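Local coordinates for protein monomethylamine methyltransferase MtmB1 (Methanosarcina barkeri, PDB 1NTH) that catalyses transfer of the methyl group of monomethylamine to the corrinoid cofactor of its partner protein MtmC, a step of methanogenesis from methylamine, at residues Q99-L104 and N112-S117; A280-A285 and S359-L364. One frame throughout, in Å; residues are numbered along the deposited sequence. Where two conformers were deposited one is given.

Contact 1: Q99-L104 and N112-S117; sequences QKEFVL and NVRKRS
Strands 101-104 and 112-114 run antiparallel, their axes approaching to 4.8 Å, and Phe102 and Val113 form a hydrogen-bonded pair. Val113 N bonds Phe102 O at 2.8 Å, and Phe102 N returns a bond to Val113 O (3.2 Å). Val113 also meets Phe102 through side chains. Its CB sits over one face of the Phe102 ring as a CH-pi contact, 3.9 Å from the centroid, while Val113 CG2 reaches Phe102 CE1 at 3.5 Å. Phe102 CG lies between the backbone N and the carbonyl carbon (chi1 58°), which lays the ring alongside the valine. Leu104 CD1 adds to this buried side by touching Val113 CG2. The Phe102 ring also meets that of Trp293. With an alanine here, Val113 would probably lose its aromatic partner and a gap would open toward Trp293. The two strands form a beta hairpin, and its other side faces the subunit interface. There Glu101 and Arg114 lie side by side, their planes 84° apart. Arg114 NE donates a weak bond, part of a salt bridge, to Glu101 OE2 (3.3 Å). Each has a stronger partner in another chain: Glu101 pairs with Arg114 of the second subunit, and Arg114 with Glu101 of the third. Asn112 ND2 lies 3.4 Å from Val103 CG2 and donates to a water near Glu101 OE2. Past the paired strands, a second water joins Lys100 O to Lys115 N.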
ATOM      1  N   GLN A  99      11.889  -9.274 -22.942  1.00 17.52           N
ATOM      2  CA  GLN A  99      10.718  -8.538 -22.484  1.00 16.99           C
ATOM      3  C   GLN A  99      10.131  -7.814 -23.692  1.00 18.29           C
ATOM      4  O   GLN A  99      10.848  -7.134 -24.426  1.00 17.96           O
ATOM      5  CB  GLN A  99      11.114  -7.547 -21.390  1.00 17.48           C
ATOM      6  CG  GLN A  99       9.949  -6.758 -20.812  1.00 18.89           C
ATOM      7  CD  GLN A  99      10.074  -6.548 -19.315  1.00 20.09           C
ATOM      8  OE1 GLN A  99      11.170  -6.612 -18.756  1.00 20.02           O
ATOM      9  NE2 GLN A  99       8.947  -6.286 -18.659  1.00 19.35           N
ATOM     10  N   LYS A 100       8.825  -7.967 -23.894  1.00 18.38           N
ATOM     11  CA  LYS A 100       8.146  -7.373 -25.041  1.00 21.05           C
ATOM     12  C   LYS A 100       7.833  -5.893 -24.886  1.00 19.15           C
ATOM     13  O   LYS A 100       7.964  -5.119 -25.835  1.00 18.14           O
ATOM     14  CB  LYS A 100       6.845  -8.126 -25.321  0.55 23.74           C
ATOM     15  CG  LYS A 100       7.024  -9.593 -25.664  0.55 28.37           C
ATOM     16  CD  LYS A 100       7.806  -9.772 -26.951  0.55 32.40           C
ATOM     17  CE  LYS A 100       7.863 -11.235 -27.346  0.55 35.01           C
ATOM     18  NZ  LYS A 100       8.631 -11.453 -28.601  0.55 37.26           N
ATOM     19  N   GLU A 101       7.409  -5.508 -23.689  1.00 18.47           N
ATOM     20  CA  GLU A 101       7.060  -4.121 -23.413  1.00 17.39           C
ATOM     21  C   GLU A 101       7.016  -3.925 -21.907  1.00 16.81           C
ATOM     22  O   GLU A 101       7.070  -4.889 -21.143  1.00 16.64           O
ATOM     23  CB  GLU A 101       5.684  -3.801 -24.009  1.00 19.90           C
ATOM     24  CG  GLU A 101       4.534  -4.534 -23.329  1.00 22.01           C
ATOM     25  CD  GLU A 101       3.184  -4.230 -23.963  1.00 25.66           C
ATOM     26  OE1 GLU A 101       2.832  -4.881 -24.970  1.00 26.14           O
ATOM     27  OE2 GLU A 101       2.477  -3.332 -23.459  1.00 27.41           O
ATOM     28  N   PHE A 102       6.937  -2.673 -21.477  1.00 15.41           N
ATOM     29  CA  PHE A 102       6.854  -2.381 -20.054  1.00 15.36           C
ATOM     30  C   PHE A 102       6.400  -0.950 -19.837  1.00 15.49           C
ATOM     31  O   PHE A 102       6.347  -0.154 -20.776  1.00 16.41           O
ATOM     32  CB  PHE A 102       8.199  -2.644 -19.350  1.00 15.33           C
ATOM     33  CG  PHE A 102       9.358  -1.864 -19.908  1.00 15.51           C
ATOM     34  CD1 PHE A 102       9.591  -0.553 -19.512  1.00 15.72           C
ATOM     35  CD2 PHE A 102      10.222  -2.449 -20.829  1.00 16.83           C
ATOM     36  CE1 PHE A 102      10.674   0.168 -20.026  1.00 16.73           C
ATOM     37  CE2 PHE A 102      11.304  -1.739 -21.349  1.00 16.43           C
ATOM     38  CZ  PHE A 102      11.529  -0.429 -20.947  1.00 17.08           C
ATOM     39  N   VAL A 103       6.048  -0.642 -18.595  1.00 15.85           N
ATOM     40  CA  VAL A 103       5.587   0.686 -18.228  1.00 15.73           C
ATOM     41  C   VAL A 103       6.592   1.356 -17.300  1.00 15.74           C
ATOM     42  O   VAL A 103       7.134   0.720 -16.394  1.00 17.35           O
ATOM     43  CB  VAL A 103       4.223   0.610 -17.502  1.00 16.71           C
ATOM     44  CG1 VAL A 103       3.830   1.981 -16.968  1.00 16.24           C
ATOM     45  CG2 VAL A 103       3.160   0.088 -18.457  1.00 17.15           C
ATOM     46  N   LEU A 104       6.852   2.637 -17.545  1.00 14.65           N
ATOM     47  CA  LEU A 104       7.761   3.414 -16.707  1.00 14.41           C
ATOM     48  C   LEU A 104       6.932   4.499 -16.033  1.00 13.41           C
ATOM     49  O   LEU A 104       6.028   5.065 -16.649  1.00 15.20           O
ATOM     50  CB  LEU A 104       8.868   4.062 -17.545  1.00 14.61           C
ATOM     51  CG  LEU A 104       9.878   3.104 -18.179  1.00 14.63           C
ATOM     52  CD1 LEU A 104      10.836   3.887 -19.068  1.00 14.78           C
ATOM     53  CD2 LEU A 104      10.646   2.370 -17.075  1.00 15.77           C
ATOM     54  N   ASN A 112       4.028   3.969 -21.691  1.00 15.96           N
ATOM     55  CA  ASN A 112       4.238   2.625 -22.203  1.00 16.89           C
ATOM     56  C   ASN A 112       5.417   2.591 -23.154  1.00 16.74           C
ATOM     57  O   ASN A 112       5.535   3.433 -24.044  1.00 17.73           O
ATOM     58  CB  ASN A 112       3.000   2.126 -22.949  1.00 17.92           C
ATOM     59  CG  ASN A 112       1.780   2.052 -22.064  1.00 20.99           C
ATOM     60  OD1 ASN A 112       0.985   2.992 -22.000  1.00 23.15           O
ATOM     61  ND2 ASN A 112       1.629   0.937 -21.363  1.00 19.74           N
ATOM     62  N   VAL A 113       6.294   1.617 -22.955  1.00 15.47           N
ATOM     63  CA  VAL A 113       7.449   1.448 -23.824  1.00 15.44           C
ATOM     64  C   VAL A 113       7.196   0.195 -24.653  1.00 15.60           C
ATOM     65  O   VAL A 113       7.148  -0.914 -24.115  1.00 16.41           O
ATOM     66  CB  VAL A 113       8.749   1.264 -23.017  1.00 15.61           C
ATOM     67  CG1 VAL A 113       9.940   1.125 -23.976  1.00 16.69           C
ATOM     68  CG2 VAL A 113       8.953   2.447 -22.084  1.00 17.40           C
ATOM     69  N   ARG A 114       7.006   0.384 -25.956  1.00 16.83           N
ATOM     70  CA  ARG A 114       6.751  -0.726 -26.867  1.00 16.67           C
ATOM     71  C   ARG A 114       7.747  -0.692 -28.023  1.00 16.84           C
ATOM     72  O   ARG A 114       8.354   0.340 -28.298  1.00 18.33           O
ATOM     73  CB  ARG A 114       5.313  -0.655 -27.392  1.00 19.58           C
ATOM     74  CG  ARG A 114       4.265  -0.686 -26.277  1.00 22.98           C
ATOM     75  CD  ARG A 114       2.857  -0.898 -26.818  1.00 25.93           C
ATOM     76  NE  ARG A 114       1.863  -0.983 -25.747  1.00 27.69           N
ATOM     77  CZ  ARG A 114       1.069   0.019 -25.375  1.00 27.75           C
ATOM     78  NH1 ARG A 114       1.144   1.194 -25.987  1.00 25.84           N
ATOM     79  NH2 ARG A 114       0.197  -0.157 -24.391  1.00 28.62           N
ATOM     80  N   LYS A 115       7.914  -1.822 -28.697  1.00 17.35           N
ATOM     81  CA  LYS A 115       8.870  -1.906 -29.796  1.00 17.42           C
ATOM     82  C   LYS A 115       8.607  -0.972 -30.975  1.00 17.95           C
ATOM     83  O   LYS A 115       7.457  -0.725 -31.354  1.00 18.37           O
ATOM     84  CB  LYS A 115       8.957  -3.346 -30.320  1.00 19.13           C
ATOM     85  CG  LYS A 115       9.986  -3.502 -31.438  1.00 21.77           C
ATOM     86  CD  LYS A 115      10.074  -4.918 -31.978  1.00 25.19           C
ATOM     87  CE  LYS A 115      11.126  -4.998 -33.086  1.00 24.53           C
ATOM     88  NZ  LYS A 115      11.237  -6.374 -33.643  1.00 28.65           N
ATOM     89  N   ARG A 116       9.693  -0.450 -31.543  1.00 17.92           N
ATOM     90  CA  ARG A 116       9.630   0.417 -32.718  1.00 17.91           C
ATOM     91  C   ARG A 116      10.457  -0.243 -33.813  1.00 19.09           C
ATOM     92  O   ARG A 116      11.477  -0.872 -33.539  1.00 19.00           O
ATOM     93  CB  ARG A 116      10.226   1.802 -32.435  1.00 17.31           C
ATOM     94  CG  ARG A 116       9.382   2.695 -31.544  1.00 17.23           C
ATOM     95  CD  ARG A 116       9.967   4.107 -31.450  1.00 15.93           C
ATOM     96  NE  ARG A 116       9.876   4.847 -32.712  1.00 16.26           N
ATOM     97  CZ  ARG A 116      10.905   5.108 -33.517  1.00 17.92           C
ATOM     98  NH1 ARG A 116      12.128   4.691 -33.204  1.00 15.59           N
ATOM     99  NH2 ARG A 116      10.711   5.791 -34.639  1.00 16.62           N
ATOM    100  N   SER A 117      10.011  -0.107 -35.054  1.00 20.46           N
ATOM    101  CA  SER A 117      10.739  -0.680 -36.175  1.00 21.23           C
ATOM    102  C   SER A 117      11.512   0.442 -36.850  1.00 21.15           C
ATOM    103  O   SER A 117      11.356   1.610 -36.503  1.00 19.93           O
ATOM    104  CB  SER A 117       9.765  -1.309 -37.171  0.50 23.34           C
ATOM    105  OG  SER A 117       8.868  -0.339 -37.685  0.50 22.50           O
TER
HETATM  106  O   HOH W   1       6.326  -4.143 -27.841  1.00 18.80           O
HETATM  107  O   HOH W   2       3.524  -1.247 -21.911  1.00 31.22           O

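Contact 2: A280-A285 and S359-L364; sequences ATHINA and SGREIL
His282 and Arg361 carry the contact between 280-285 and 359-364, each burying 36 Å². Their backbones stay far apart, with CA atoms 12.3 Å from each other, and the side chains span the distance. Arg361 NH1 donates to His282 NE2 at 3.0 Å, with an N-H...N angle of 154°. The nitrogen arrives at the edge of the imidazole, in the plane of the ring. The acceptor is tilted somewhat from the guanidinium plane, and the two flat groups are turned 35° against each other. The arginine chain bends at chi2 (-72°) and then runs out extended, which carries NH1 across to the histidine. In this TIM-barrel protein the bond ties helix 271-288 to the turn between helix 343-359 and strand 363-366. Helix 343-359 ends in a Schellman motif at Gly360, whose positive phi suits glycine, and Arg361 follows directly. His282 ND1 bonds Asp278 O, one turn earlier in its own helix, which helps fix the rotation of the ring. Arg361 NH2 forms a salt bridge with Asp296 of strand 293-300, so the buried guanidinium probably has its charge balanced there. Ile322 and Cys319 of helix 309-325 pack against the histidine and the arginine respectively.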
ATOM      1  N   ALA A 280      26.744  -7.640 -30.398  1.00 15.81           N
ATOM      2  CA  ALA A 280      27.051  -8.657 -29.406  1.00 16.60           C
ATOM      3  C   ALA A 280      26.676  -8.218 -27.990  1.00 16.25           C
ATOM      4  O   ALA A 280      26.203  -9.033 -27.198  1.00 17.11           O
ATOM      5  CB  ALA A 280      28.540  -9.015 -29.461  1.00 16.08           C
ATOM      6  N   THR A 281      26.886  -6.943 -27.665  1.00 16.81           N
ATOM      7  CA  THR A 281      26.559  -6.474 -26.322  1.00 17.84           C
ATOM      8  C   THR A 281      25.061  -6.242 -26.126  1.00 18.09           C
ATOM      9  O   THR A 281      24.579  -6.295 -24.994  1.00 17.53           O
ATOM     10  CB  THR A 281      27.384  -5.213 -25.927  1.00 19.80           C
ATOM     11  OG1 THR A 281      27.122  -4.133 -26.827  1.00 21.54           O
ATOM     12  CG2 THR A 281      28.872  -5.540 -25.965  1.00 20.20           C
ATOM     13  N   HIS A 282      24.330  -5.998 -27.215  1.00 16.95           N
ATOM     14  CA  HIS A 282      22.876  -5.838 -27.123  1.00 16.60           C
ATOM     15  C   HIS A 282      22.339  -7.216 -26.732  1.00 16.95           C
ATOM     16  O   HIS A 282      21.448  -7.343 -25.893  1.00 16.86           O
ATOM     17  CB  HIS A 282      22.259  -5.439 -28.472  1.00 15.99           C
ATOM     18  CG  HIS A 282      22.183  -3.961 -28.704  1.00 16.95           C
ATOM     19  ND1 HIS A 282      23.297  -3.180 -28.930  1.00 17.02           N
ATOM     20  CD2 HIS A 282      21.118  -3.124 -28.768  1.00 15.03           C
ATOM     21  CE1 HIS A 282      22.921  -1.927 -29.124  1.00 17.20           C
ATOM     22  NE2 HIS A 282      21.604  -1.866 -29.031  1.00 16.78           N
ATOM     23  N   ILE A 283      22.893  -8.256 -27.354  1.00 16.03           N
ATOM     24  CA  ILE A 283      22.483  -9.623 -27.061  1.00 15.18           C
ATOM     25  C   ILE A 283      22.914 -10.028 -25.645  1.00 15.75           C
ATOM     26  O   ILE A 283      22.150 -10.649 -24.906  1.00 16.11           O
ATOM     27  CB  ILE A 283      23.089 -10.618 -28.094  1.00 14.86           C
ATOM     28  CG1 ILE A 283      22.509 -10.339 -29.487  1.00 14.94           C
ATOM     29  CG2 ILE A 283      22.784 -12.052 -27.685  1.00 16.15           C
ATOM     30  CD1 ILE A 283      23.185 -11.130 -30.620  1.00 17.15           C
ATOM     31  N   ASN A 284      24.136  -9.672 -25.262  1.00 14.76           N
ATOM     32  CA  ASN A 284      24.628 -10.017 -23.932  1.00 15.26           C
ATOM     33  C   ASN A 284      23.752  -9.399 -22.836  1.00 16.35           C
ATOM     34  O   ASN A 284      23.622  -9.958 -21.749  1.00 16.74           O
ATOM     35  CB  ASN A 284      26.076  -9.547 -23.758  1.00 17.22           C
ATOM     36  CG  ASN A 284      26.724 -10.124 -22.517  1.00 16.47           C
ATOM     37  OD1 ASN A 284      26.706 -11.336 -22.312  1.00 18.92           O
ATOM     38  ND2 ASN A 284      27.304  -9.263 -21.683  1.00 18.50           N
ATOM     39  N   ALA A 285      23.147  -8.254 -23.133  1.00 15.20           N
ATOM     40  CA  ALA A 285      22.293  -7.571 -22.169  1.00 16.50           C
ATOM     41  C   ALA A 285      21.150  -8.456 -21.673  1.00 15.71           C
ATOM     42  O   ALA A 285      20.867  -8.497 -20.477  1.00 16.15           O
ATOM     43  CB  ALA A 285      21.723  -6.298 -22.788  1.00 14.07           C
ATOM     44  N   SER A 359      16.392   4.749 -36.898  1.00 16.67           N
ATOM     45  CA  SER A 359      16.946   3.399 -36.795  1.00 17.83           C
ATOM     46  C   SER A 359      16.107   2.456 -35.938  1.00 18.36           C
ATOM     47  O   SER A 359      16.366   1.254 -35.904  1.00 19.69           O
ATOM     48  CB  SER A 359      18.391   3.444 -36.270  1.00 18.54           C
ATOM     49  OG  SER A 359      18.461   3.897 -34.929  1.00 20.20           O
ATOM     50  N   GLY A 360      15.115   2.996 -35.234  1.00 17.07           N
ATOM     51  CA  GLY A 360      14.248   2.151 -34.428  1.00 16.67           C
ATOM     52  C   GLY A 360      14.427   2.110 -32.919  1.00 15.92           C
ATOM     53  O   GLY A 360      13.919   1.196 -32.276  1.00 17.10           O
ATOM     54  N   ARG A 361      15.132   3.077 -32.339  1.00 15.58           N
ATOM     55  CA  ARG A 361      15.325   3.085 -30.887  1.00 15.87           C
ATOM     56  C   ARG A 361      13.998   3.345 -30.186  1.00 15.78           C
ATOM     57  O   ARG A 361      13.190   4.143 -30.658  1.00 15.06           O
ATOM     58  CB  ARG A 361      16.315   4.177 -30.469  1.00 16.69           C
ATOM     59  CG  ARG A 361      17.741   3.974 -30.951  1.00 16.94           C
ATOM     60  CD  ARG A 361      18.451   2.850 -30.209  1.00 19.16           C
ATOM     61  NE  ARG A 361      19.793   2.650 -30.750  1.00 17.62           N
ATOM     62  CZ  ARG A 361      20.631   1.690 -30.371  1.00 19.13           C
ATOM     63  NH1 ARG A 361      20.282   0.821 -29.432  1.00 18.33           N
ATOM     64  NH2 ARG A 361      21.818   1.585 -30.956  1.00 18.18           N
ATOM     65  N   GLU A 362      13.774   2.673 -29.062  1.00 15.04           N
ATOM     66  CA  GLU A 362      12.542   2.873 -28.311  1.00 16.06           C
ATOM     67  C   GLU A 362      12.684   4.026 -27.325  1.00 15.92           C
ATOM     68  O   GLU A 362      11.702   4.692 -26.997  1.00 17.23           O
ATOM     69  CB  GLU A 362      12.160   1.609 -27.537  1.00 17.02           C
ATOM     70  CG  GLU A 362      11.541   0.494 -28.369  1.00 17.87           C
ATOM     71  CD  GLU A 362      12.539  -0.252 -29.231  1.00 20.04           C
ATOM     72  OE1 GLU A 362      13.716  -0.376 -28.828  1.00 19.16           O
ATOM     73  OE2 GLU A 362      12.140  -0.737 -30.310  1.00 20.23           O
ATOM     74  N   ILE A 363      13.905   4.258 -26.853  1.00 15.20           N
ATOM     75  CA  ILE A 363      14.161   5.316 -25.883  1.00 14.67           C
ATOM     76  C   ILE A 363      15.378   6.174 -26.235  1.00 15.79           C
ATOM     77  O   ILE A 363      16.411   5.656 -26.659  1.00 16.86           O
ATOM     78  CB  ILE A 363      14.392   4.711 -24.475  1.00 15.18           C
ATOM     79  CG1 ILE A 363      13.149   3.927 -24.032  1.00 14.74           C
ATOM     80  CG2 ILE A 363      14.716   5.818 -23.476  1.00 16.07           C
ATOM     81  CD1 ILE A 363      13.343   3.144 -22.737  1.00 15.90           C
ATOM     82  N   LEU A 364      15.238   7.486 -26.069  1.00 14.88           N
ATOM     83  CA  LEU A 364      16.330   8.429 -26.312  1.00 14.95           C
ATOM     84  C   LEU A 364      16.677   8.982 -24.931  1.00 16.22           C
ATOM     85  O   LEU A 364      15.829   9.589 -24.277  1.00 17.22           O
ATOM     86  CB  LEU A 364      15.871   9.571 -27.225  1.00 15.62           C
ATOM     87  CG  LEU A 364      15.161   9.186 -28.524  1.00 16.08           C
ATOM     88  CD1 LEU A 364      14.906  10.444 -29.353  1.00 18.03           C
ATOM     89  CD2 LEU A 364      16.013   8.200 -29.300  1.00 17.46           C
TER

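Overall arrangement
The centres of contacts 1 and 2 lie about 12 Å apart, and contact 1 closes along the chain before contact 2 opens. Contact 1 is partly buried, its centre about 16 Å from the centre of the chain, in a two-stranded hairpin that meets two other subunits. Contact 2 is wholly buried, its centre about 9 Å from that of the chain, and joins a helix to the lead-in of a strand of the parallel barrel sheet. The two meet directly where the chain leaves the hairpin. Arg116 N probably bonds Glu362 OE2, and Arg116 NH1 probably bonds Arg361 O, both at 2.8 Å. The hairpin that bears salt bridges to other subunits is thus fastened to the barrel of its own chain.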